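Local structure of MlnE (Bacillus amyloliquefaciens subsp. plantarum, 5D2E) at residues K74-G79 with H224-I229; F93-C96 with R100-M103; E109-L114 with L155-Q160; Y177-A180 with V184-I187. The protein forms the N-terminal B-type ketoreductase part of a macrolactin assembly-line protein, binding NADP and probably reducing the keto group of carrier-bound intermediates. All coordinates share one frame; numbering follows the deposited sequence.

Interaction 1 (K74-G79 with H224-I229); sequences KRQLEG and HIADVI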
# COMPACT_ATOMS: atom_id res chain seq x y z
N LYS A 74 19.06 -26.86 -4.07
CA LYS A 74 19.33 -28.27 -4.56
C LYS A 74 19.48 -29.29 -3.39
O LYS A 74 18.84 -30.39 -3.38
CB LYS A 74 20.62 -28.31 -5.40
CG LYS A 74 20.53 -27.51 -6.66
CD LYS A 74 19.40 -28.00 -7.61
CE LYS A 74 19.67 -29.41 -8.17
NZ LYS A 74 18.53 -29.83 -9.00
N ARG A 75 20.22 -28.86 -2.37
CA ARG A 75 20.35 -29.70 -1.16
C ARG A 75 19.05 -29.91 -0.46
O ARG A 75 18.68 -31.03 -0.09
CB ARG A 75 21.39 -29.17 -0.22
CG ARG A 75 21.63 -30.15 0.93
CD ARG A 75 22.87 -29.84 1.77
NE ARG A 75 23.82 -28.95 1.06
CZ ARG A 75 23.97 -27.66 1.32
NH1 ARG A 75 23.25 -27.08 2.28
NH2 ARG A 75 24.85 -26.93 0.62
N GLN A 76 18.25 -28.86 -0.38
CA GLN A 76 16.97 -28.99 0.28
C GLN A 76 16.03 -29.99 -0.42
O GLN A 76 15.23 -30.69 0.21
CB GLN A 76 16.32 -27.58 0.35
CG GLN A 76 15.06 -27.57 1.19
CD GLN A 76 15.34 -27.37 2.67
OE1 GLN A 76 16.48 -27.49 3.09
NE2 GLN A 76 14.31 -26.96 3.43
N LEU A 77 16.13 -30.04 -1.74
CA LEU A 77 15.23 -30.83 -2.57
C LEU A 77 15.83 -32.19 -2.95
O LEU A 77 15.25 -32.90 -3.82
CB LEU A 77 14.92 -30.05 -3.85
CG LEU A 77 14.12 -28.78 -3.62
CD1 LEU A 77 14.14 -27.95 -4.89
CD2 LEU A 77 12.73 -29.13 -3.17
N GLU A 78 16.95 -32.55 -2.31
CA GLU A 78 17.54 -33.89 -2.56
C GLU A 78 16.48 -34.94 -2.31
O GLU A 78 15.86 -34.97 -1.29
CB GLU A 78 18.77 -34.12 -1.70
CG GLU A 78 20.01 -33.52 -2.37
CD GLU A 78 21.27 -33.57 -1.50
OE1 GLU A 78 21.29 -34.37 -0.56
OE2 GLU A 78 22.25 -32.82 -1.75
N GLY A 79 16.19 -35.76 -3.31
CA GLY A 79 15.14 -36.78 -3.13
C GLY A 79 13.81 -36.43 -3.75
O GLY A 79 12.91 -37.25 -3.78
N HIS A 224 18.18 -20.88 6.45
CA HIS A 224 16.92 -20.44 7.11
C HIS A 224 15.88 -20.01 6.05
O HIS A 224 14.69 -20.24 6.19
CB HIS A 224 17.15 -19.25 8.06
CG HIS A 224 17.72 -19.61 9.41
ND1 HIS A 224 18.87 -19.02 9.90
CD2 HIS A 224 17.27 -20.42 10.39
CE1 HIS A 224 19.14 -19.50 11.10
NE2 HIS A 224 18.17 -20.34 11.43
N ILE A 225 16.34 -19.43 4.96
CA ILE A 225 15.44 -19.07 3.87
C ILE A 225 14.79 -20.33 3.27
O ILE A 225 13.56 -20.42 3.10
CB ILE A 225 16.13 -18.25 2.81
CG1 ILE A 225 16.63 -16.95 3.41
CG2 ILE A 225 15.11 -17.95 1.70
CD1 ILE A 225 17.41 -16.05 2.49
N ALA A 226 15.61 -21.35 2.99
CA ALA A 226 15.10 -22.57 2.48
C ALA A 226 14.12 -23.11 3.39
O ALA A 226 13.09 -23.71 2.95
CB ALA A 226 16.20 -23.56 2.24
N ASP A 227 14.41 -23.03 4.70
CA ASP A 227 13.44 -23.57 5.64
C ASP A 227 12.11 -22.83 5.67
O ASP A 227 11.08 -23.42 5.90
CB ASP A 227 14.06 -23.65 7.05
CG ASP A 227 15.17 -24.76 7.13
OD1 ASP A 227 15.06 -25.83 6.46
OD2 ASP A 227 16.15 -24.48 7.80
N VAL A 228 12.16 -21.53 5.49
CA VAL A 228 10.90 -20.74 5.37
C VAL A 228 10.11 -21.13 4.15
O VAL A 228 8.90 -21.33 4.22
CB VAL A 228 11.19 -19.24 5.35
CG1 VAL A 228 9.95 -18.46 4.94
CG2 VAL A 228 11.66 -18.81 6.71
N ILE A 229 10.81 -21.33 3.02
CA ILE A 229 10.12 -21.81 1.80
C ILE A 229 9.42 -23.15 2.04
O ILE A 229 8.23 -23.32 1.71
CB ILE A 229 11.10 -21.86 0.61
CG1 ILE A 229 11.56 -20.44 0.27
CG2 ILE A 229 10.52 -22.52 -0.58
CD1 ILE A 229 12.77 -20.37 -0.65
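Ala226 and Asp227 of helix 222-233 meet one residue of the opposing segment, Gln76, near the end of helix 70-76. Both helices belong to the Rossmann-like N-terminal part of the ketoreductase, away from the NADP site. This is structural packing between two helices of that part.

Along 224-229 the contact starts at Ala226. Its CA lies 7.0 Å from the CA of Gln76, and its CB points toward the other helix. The methyl carbon CB rests against the amide end of Gln76, 3.9 Å from CD. The carbonyl O of Ala226 comes 3.5 Å from Gln76 NE2, a close approach only.

Asp227 follows. Its carboxylate swings to the Gln76 amide. Gln76 NE2 donates to Asp227 OD1 at 3.3 Å, a long and weak bond but nearly straight at 167°. The two side chains cross at about a right angle, and the amide and carboxylate planes are 50° apart. Gln76 reaches this spot with CG opposite its own N (chi1 -172°), after which the chain bends at chi2.

Ile229, two residues further on, makes no contact with 74-79; its side chain packs on Ile129 of strand 127-133 and on Leu174 and Leu176 of strand 171-180.

The Gln76 amide has stronger partners just outside the segments. Its NE2 bonds Ser230 OG, and its OE1 accepts from Gln223 NE2. The same Gln223 NE2 also bonds Asp227 OD1, tying amide and carboxylate together: one nitrogen is shared by Gln76 OE1 and Asp227 OD1, which stand 4.0 Å apart.

Interaction 2 (F93-C96 with R100-M103); sequences FEDC and RFTM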
# COMPACT_ATOMS: atom_id res chain seq x y z
N PHE A 93 17.70 -13.27 -22.36
CA PHE A 93 17.10 -14.56 -22.09
C PHE A 93 17.99 -15.63 -22.65
O PHE A 93 18.41 -15.56 -23.80
CB PHE A 93 15.75 -14.70 -22.75
CG PHE A 93 15.17 -16.08 -22.62
CD1 PHE A 93 14.59 -16.48 -21.45
CD2 PHE A 93 15.27 -16.97 -23.65
CE1 PHE A 93 14.06 -17.74 -21.32
CE2 PHE A 93 14.73 -18.25 -23.55
CZ PHE A 93 14.13 -18.64 -22.37
N GLU A 94 18.27 -16.63 -21.85
CA GLU A 94 19.08 -17.77 -22.31
C GLU A 94 18.68 -19.02 -21.56
O GLU A 94 18.61 -19.01 -20.35
CB GLU A 94 20.60 -17.55 -22.08
CG GLU A 94 21.43 -18.64 -22.75
CD GLU A 94 22.94 -18.41 -22.64
OE1 GLU A 94 23.34 -17.29 -22.31
OE2 GLU A 94 23.71 -19.37 -22.83
N ASP A 95 18.43 -20.10 -22.29
CA ASP A 95 18.33 -21.41 -21.70
C ASP A 95 19.78 -21.86 -21.40
O ASP A 95 20.54 -22.16 -22.32
CB ASP A 95 17.63 -22.35 -22.67
CG ASP A 95 17.51 -23.73 -22.18
OD1 ASP A 95 18.16 -24.11 -21.22
OD2 ASP A 95 16.63 -24.48 -22.75
N CYS A 96 20.16 -21.90 -20.13
CA CYS A 96 21.50 -22.30 -19.75
C CYS A 96 21.64 -23.80 -19.43
O CYS A 96 22.60 -24.21 -18.76
CB CYS A 96 21.98 -21.42 -18.57
SG CYS A 96 22.01 -19.70 -19.01
N ARG A 100 18.36 -24.37 -15.86
CA ARG A 100 18.85 -23.06 -15.56
C ARG A 100 18.57 -22.12 -16.65
O ARG A 100 18.76 -22.47 -17.83
CB ARG A 100 20.40 -23.07 -15.37
CG ARG A 100 20.92 -24.00 -14.29
CD ARG A 100 20.51 -23.56 -12.95
NE ARG A 100 21.18 -22.34 -12.51
CZ ARG A 100 22.33 -22.26 -11.81
NH1 ARG A 100 23.05 -23.32 -11.49
NH2 ARG A 100 22.80 -21.08 -11.45
N PHE A 101 18.14 -20.90 -16.31
CA PHE A 101 17.93 -19.84 -17.27
C PHE A 101 18.45 -18.52 -16.75
O PHE A 101 18.58 -18.30 -15.54
CB PHE A 101 16.44 -19.64 -17.54
CG PHE A 101 15.77 -20.78 -18.20
CD1 PHE A 101 15.32 -21.85 -17.45
CD2 PHE A 101 15.51 -20.74 -19.57
CE1 PHE A 101 14.70 -22.89 -18.02
CE2 PHE A 101 14.89 -21.82 -20.16
CZ PHE A 101 14.50 -22.91 -19.39
N THR A 102 18.73 -17.61 -17.67
CA THR A 102 18.93 -16.19 -17.37
C THR A 102 17.91 -15.37 -18.14
O THR A 102 17.37 -15.82 -19.17
CB THR A 102 20.32 -15.63 -17.72
OG1 THR A 102 20.50 -15.70 -19.14
CG2 THR A 102 21.43 -16.43 -17.03
N MET A 103 17.60 -14.18 -17.62
CA MET A 103 16.65 -13.29 -18.30
C MET A 103 16.74 -11.92 -17.69
O MET A 103 17.30 -11.75 -16.64
CB MET A 103 15.20 -13.77 -18.17
CG MET A 103 14.65 -13.82 -16.76
SD MET A 103 12.96 -14.55 -16.65
CE MET A 103 12.04 -13.18 -17.40
O HOH W 1 22.78 -15.49 -20.21
O HOH W 2 17.19 -25.29 -18.93
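Glu94 and Thr102 pair across a short antiparallel beta hairpin, with strand 94-95 on one arm and strand 100-103 on the other. They form a hydrogen-bonded pair. Glu94 N donates to Thr102 O at 2.9 Å, and Thr102 N returns a bond to Glu94 O at 3.0 Å. Asp95 and Phe101 form the adjacent non-hydrogen-bonded pair. Toward the turn, Cys96 N bonds Arg100 O at 2.8 Å. A CA-H...O contact supplements these bonds, from Phe93 CA to Thr102 O at 3.2 Å.

The aromatic contact is between Phe93 and Phe101. The rings point the same way. Their planes are 29° from parallel and strongly offset, with little ring-over-ring contact; the centroids of Phe93 and Phe101 are 5.8 Å apart. Phe93 carries its ring anti to the backbone N (chi1 173°), which sets it alongside the Phe101 ring. Phe93 CE1 touches Phe101 CD2 at 3.8 Å. Asp95 OD1 lies over one face of the Phe101 ring.

Cys96 SG lies 3.9 Å from Thr102 CG2. A water donates to Glu94 OE1; its link to Thr102 OG1 is suspiciously short and doubtful. Arg92 is the stronger partner of both side chains: it forms a salt bridge with Glu94, and its carbonyl bonds Thr102 OG1. A second water donates to Asp95 OD1 at 2.8 Å; that oxygen also receives Arg97 N.

Strand 100-103 joins the hairpin to parallel strand 84-89 through Phe101 and Met103 backbone bonds. Helix 108-120 packs on Phe93, Asp95 and Met103.

Interaction 3 (E109-L114 with L155-Q160); sequences EDYDAL and LFQMFQ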
# COMPACT_ATOMS: atom_id res chain seq x y z
N GLU A 109 8.95 -9.72 -22.84
CA GLU A 109 9.31 -10.62 -23.91
C GLU A 109 10.11 -11.82 -23.36
O GLU A 109 10.05 -12.94 -23.89
CB GLU A 109 10.18 -9.89 -24.92
CG GLU A 109 9.47 -8.88 -25.83
CD GLU A 109 9.20 -7.50 -25.21
OE1 GLU A 109 9.70 -7.19 -24.09
OE2 GLU A 109 8.43 -6.72 -25.85
N ASP A 110 10.95 -11.55 -22.38
CA ASP A 110 11.75 -12.65 -21.78
C ASP A 110 10.86 -13.62 -21.00
O ASP A 110 11.12 -14.83 -21.03
CB ASP A 110 12.89 -12.09 -20.90
CG ASP A 110 14.04 -11.49 -21.72
OD1 ASP A 110 13.91 -11.35 -22.97
OD2 ASP A 110 15.05 -11.11 -21.11
N TYR A 111 9.82 -13.13 -20.30
CA TYR A 111 8.89 -14.05 -19.63
C TYR A 111 8.16 -14.89 -20.64
O TYR A 111 7.90 -16.08 -20.41
CB TYR A 111 7.92 -13.33 -18.70
CG TYR A 111 8.54 -12.68 -17.49
CD1 TYR A 111 9.04 -11.43 -17.56
CD2 TYR A 111 8.65 -13.35 -16.26
CE1 TYR A 111 9.61 -10.81 -16.48
CE2 TYR A 111 9.21 -12.72 -15.14
CZ TYR A 111 9.68 -11.46 -15.25
OH TYR A 111 10.31 -10.71 -14.25
N ASP A 112 7.83 -14.31 -21.81
CA ASP A 112 7.22 -15.11 -22.88
C ASP A 112 8.07 -16.21 -23.34
O ASP A 112 7.58 -17.35 -23.55
CB ASP A 112 6.86 -14.25 -24.10
CG ASP A 112 5.77 -13.31 -23.82
OD1 ASP A 112 4.82 -13.61 -23.04
OD2 ASP A 112 5.85 -12.23 -24.41
N ALA A 113 9.35 -15.89 -23.57
CA ALA A 113 10.34 -16.86 -23.99
C ALA A 113 10.47 -17.98 -22.97
O ALA A 113 10.49 -19.15 -23.34
CB ALA A 113 11.69 -16.21 -24.16
N LEU A 114 10.56 -17.61 -21.68
CA LEU A 114 10.60 -18.61 -20.63
C LEU A 114 9.40 -19.55 -20.69
O LEU A 114 9.59 -20.77 -20.60
CB LEU A 114 10.65 -17.97 -19.23
CG LEU A 114 10.76 -18.89 -18.03
CD1 LEU A 114 12.08 -19.68 -18.05
CD2 LEU A 114 10.65 -18.11 -16.75
N LEU A 155 6.73 -8.81 -11.03
CA LEU A 155 5.54 -9.63 -10.78
C LEU A 155 4.44 -9.38 -11.79
O LEU A 155 3.76 -10.30 -12.18
CB LEU A 155 5.02 -9.44 -9.35
CG LEU A 155 5.79 -10.13 -8.20
CD1 LEU A 155 5.30 -9.56 -6.90
CD2 LEU A 155 5.73 -11.68 -8.21
N PHE A 156 4.25 -8.12 -12.16
CA PHE A 156 3.27 -7.81 -13.19
C PHE A 156 3.65 -8.51 -14.50
O PHE A 156 2.78 -9.19 -15.08
CB PHE A 156 3.21 -6.33 -13.39
CG PHE A 156 2.64 -5.93 -14.70
CD1 PHE A 156 1.30 -6.12 -14.96
CD2 PHE A 156 3.45 -5.37 -15.64
CE1 PHE A 156 0.77 -5.76 -16.19
CE2 PHE A 156 2.93 -5.02 -16.86
CZ PHE A 156 1.58 -5.19 -17.12
N GLN A 157 4.92 -8.39 -14.93
CA GLN A 157 5.35 -9.07 -16.15
C GLN A 157 5.13 -10.60 -16.03
O GLN A 157 4.65 -11.27 -16.98
CB GLN A 157 6.78 -8.77 -16.54
CG GLN A 157 7.15 -7.30 -16.81
CD GLN A 157 6.39 -6.63 -17.95
OE1 GLN A 157 6.46 -5.39 -18.18
NE2 GLN A 157 5.73 -7.45 -18.72
N MET A 158 5.46 -11.16 -14.86
CA MET A 158 5.39 -12.58 -14.67
C MET A 158 3.95 -13.05 -14.73
O MET A 158 3.64 -13.98 -15.45
CB MET A 158 6.02 -12.95 -13.33
CG MET A 158 5.94 -14.45 -13.05
SD MET A 158 6.23 -14.85 -11.30
CE MET A 158 4.60 -14.44 -10.65
N PHE A 159 3.04 -12.38 -14.02
CA PHE A 159 1.65 -12.85 -14.02
C PHE A 159 1.00 -12.63 -15.38
O PHE A 159 0.29 -13.48 -15.87
CB PHE A 159 0.83 -12.15 -12.98
CG PHE A 159 1.09 -12.60 -11.60
CD1 PHE A 159 0.82 -13.91 -11.24
CD2 PHE A 159 1.50 -11.71 -10.62
CE1 PHE A 159 1.03 -14.35 -9.96
CE2 PHE A 159 1.70 -12.15 -9.33
CZ PHE A 159 1.48 -13.46 -9.00
N GLN A 160 1.28 -11.51 -16.03
CA GLN A 160 0.69 -11.30 -17.30
C GLN A 160 1.16 -12.36 -18.32
O GLN A 160 0.35 -12.88 -19.08
CB GLN A 160 0.94 -9.90 -17.77
CG GLN A 160 -0.04 -9.47 -18.81
CD GLN A 160 0.16 -8.01 -19.23
OE1 GLN A 160 1.13 -7.70 -19.92
NE2 GLN A 160 -0.82 -7.14 -18.92
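Tyr111 and Met158 are the CA pair nearest each other between segments 109-114 and 155-160, 6.2 Å apart. Both segments are helical throughout. They lie side by side in the Rossmann-like N-terminal part of the ketoreductase, and no hydrogen bond crosses between them. The contact is packing, carried on one side by a single ring.

The Tyr111 ring lies against the backbone of helix 141-164. One face covers the peptide between Gln157 and Met158, with Met158 N 4.0 Å above the ring plane and over its centre. The two flanking side chains meet opposite halves of that same face. Gln157 CB touches CE1 of Tyr111 at 3.5 Å. Met158 CB touches CE2 of Tyr111 at 3.7 Å. Past CB, Gln157 bends at chi2 (-61°), and the amide turns from the ring. Its amide plane is still only 24° from the Tyr111 ring.

The Tyr111 hydroxyl fixes the far end of the ring: OH bonds Phe105 O and Ser154 OG. Elsewhere on helix 141-164, Gln160 NE2 reaches Ile369 O and Lys372 O, while Leu155 and Phe159 pack on helix 186-201.

Met158 likewise leaves the contact beyond CB. Its CG stands opposite the backbone N (chi1 178°), and its chain turns at chi3. The terminal methyl then lies over the neighbouring aromatic ring: Met158 CE sits 3.6 Å above the centre of the Phe159 ring.

Interaction 4 (Y177-A180 with V184-I187); sequences YENA and VQPI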
# COMPACT_ATOMS: atom_id res chain seq x y z
N TYR A 177 10.92 -11.21 0.28
CA TYR A 177 11.76 -10.05 0.33
C TYR A 177 12.52 -10.03 1.66
O TYR A 177 12.04 -10.55 2.66
CB TYR A 177 11.02 -8.74 0.18
CG TYR A 177 10.05 -8.36 1.24
CD1 TYR A 177 8.75 -8.87 1.23
CD2 TYR A 177 10.42 -7.47 2.28
CE1 TYR A 177 7.83 -8.49 2.19
CE2 TYR A 177 9.49 -7.08 3.23
CZ TYR A 177 8.21 -7.61 3.19
OH TYR A 177 7.30 -7.26 4.13
N GLU A 178 13.66 -9.35 1.64
CA GLU A 178 14.50 -9.23 2.80
C GLU A 178 14.27 -7.90 3.49
O GLU A 178 14.00 -6.87 2.87
CB GLU A 178 15.96 -9.27 2.45
CG GLU A 178 16.43 -10.60 1.87
CD GLU A 178 17.91 -10.55 1.53
OE1 GLU A 178 18.54 -9.46 1.57
OE2 GLU A 178 18.43 -11.61 1.31
N ASN A 179 14.40 -7.96 4.80
CA ASN A 179 14.38 -6.78 5.65
C ASN A 179 15.33 -7.07 6.83
O ASN A 179 15.88 -8.17 6.92
CB ASN A 179 12.95 -6.43 6.10
CG ASN A 179 12.84 -4.97 6.68
OD1 ASN A 179 13.68 -4.11 6.45
ND2 ASN A 179 11.77 -4.72 7.38
N ALA A 180 15.51 -6.07 7.69
CA ALA A 180 16.34 -6.24 8.90
C ALA A 180 15.77 -5.38 10.04
O ALA A 180 15.13 -4.32 9.81
CB ALA A 180 17.76 -5.82 8.62
N VAL A 184 13.11 -0.61 7.25
CA VAL A 184 11.76 -0.68 6.70
C VAL A 184 11.81 -0.91 5.19
O VAL A 184 12.71 -0.45 4.52
CB VAL A 184 10.98 0.63 7.00
CG1 VAL A 184 10.85 0.79 8.50
CG2 VAL A 184 11.66 1.84 6.36
N GLN A 185 10.79 -1.58 4.68
CA GLN A 185 10.65 -1.87 3.24
C GLN A 185 9.21 -1.54 2.75
O GLN A 185 8.39 -2.45 2.53
CB GLN A 185 10.97 -3.32 2.99
CG GLN A 185 12.44 -3.69 3.17
CD GLN A 185 13.36 -3.24 2.04
OE1 GLN A 185 13.13 -2.24 1.39
NE2 GLN A 185 14.46 -3.97 1.88
N PRO A 186 8.90 -0.26 2.63
CA PRO A 186 7.53 0.16 2.25
C PRO A 186 7.11 -0.32 0.90
O PRO A 186 5.98 -0.71 0.76
CB PRO A 186 7.57 1.69 2.28
CG PRO A 186 8.88 2.08 2.84
CD PRO A 186 9.78 0.89 2.94
N ILE A 187 8.03 -0.36 -0.04
CA ILE A 187 7.74 -0.87 -1.38
C ILE A 187 7.56 -2.39 -1.36
O ILE A 187 6.48 -2.93 -1.73
CB ILE A 187 8.79 -0.42 -2.38
CG1 ILE A 187 8.66 1.06 -2.60
CG2 ILE A 187 8.67 -1.13 -3.71
CD1 ILE A 187 9.71 1.68 -3.50
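The strand-to-helix turn of a beta-alpha-beta unit in the Rossmann-like N-terminal part brings Gln185 against Tyr177, Glu178 and Asn179. Strand 171-180 ends here, and helix 186-201 begins right after Gln185, which holds the N-cap position.

Gln185 carries the contact. Its NE2 donates to Glu178 O at 3.1 Å with an N-H...O angle of 146°. The donor is tilted from the carbonyl plane. The chain gets there by folding back: CG lies beside its own backbone N, and the bend at chi2 (-75°) turns the amide to the strand.

Tyr177 and Asn179 flank this side chain. Tyr177 CE2 meets Gln185 CB at 4.0 Å, and the ring and amide planes are 85° apart, almost perpendicular. Asn179 passes Gln185 in the opposite direction, with its OD1 3.5 Å from Gln185 CG. The same OD1 takes a weak bond from Ala180 N at 3.0 Å. Asn179 ND2 bonds Glu211 OE2 and the carbonyl of Glu183, so it ties the turn to strand 205-214.

The Gln185 amide also reaches beyond the turn: NE2 bonds Gly135 O and OE1 accepts from Gln147 NE2. With both of its polar atoms bonded, this buried amide holds three places together: the strand end, the loop after strand 127-133 and helix 141-164. Direction and rotation of the amide are thereby fixed.

How the interactions relate
All four contacts lie in the Rossmann-like N-terminal part of the ketoreductase, away from the NADP pocket. Along the chain, interaction 1 closes a long loop, and the other three follow one another inside it in the order 2, 3, 4. Interactions 2 and 3 are neighbours, with centres 13 Å apart. They touch where Met103 CE meets Tyr111 CD1 at 3.5 Å, since strand 100-103 leads into helix 108-120. Interaction 1 is 22 Å, centre to centre, from both interaction 2 and interaction 4. Helix 141-164 precedes strand 171-180 in the chain; interactions 3 and 4 are about 8 Å apart at their nearest atoms. The four join helix to helix, hairpin strands, and strand end to following helix.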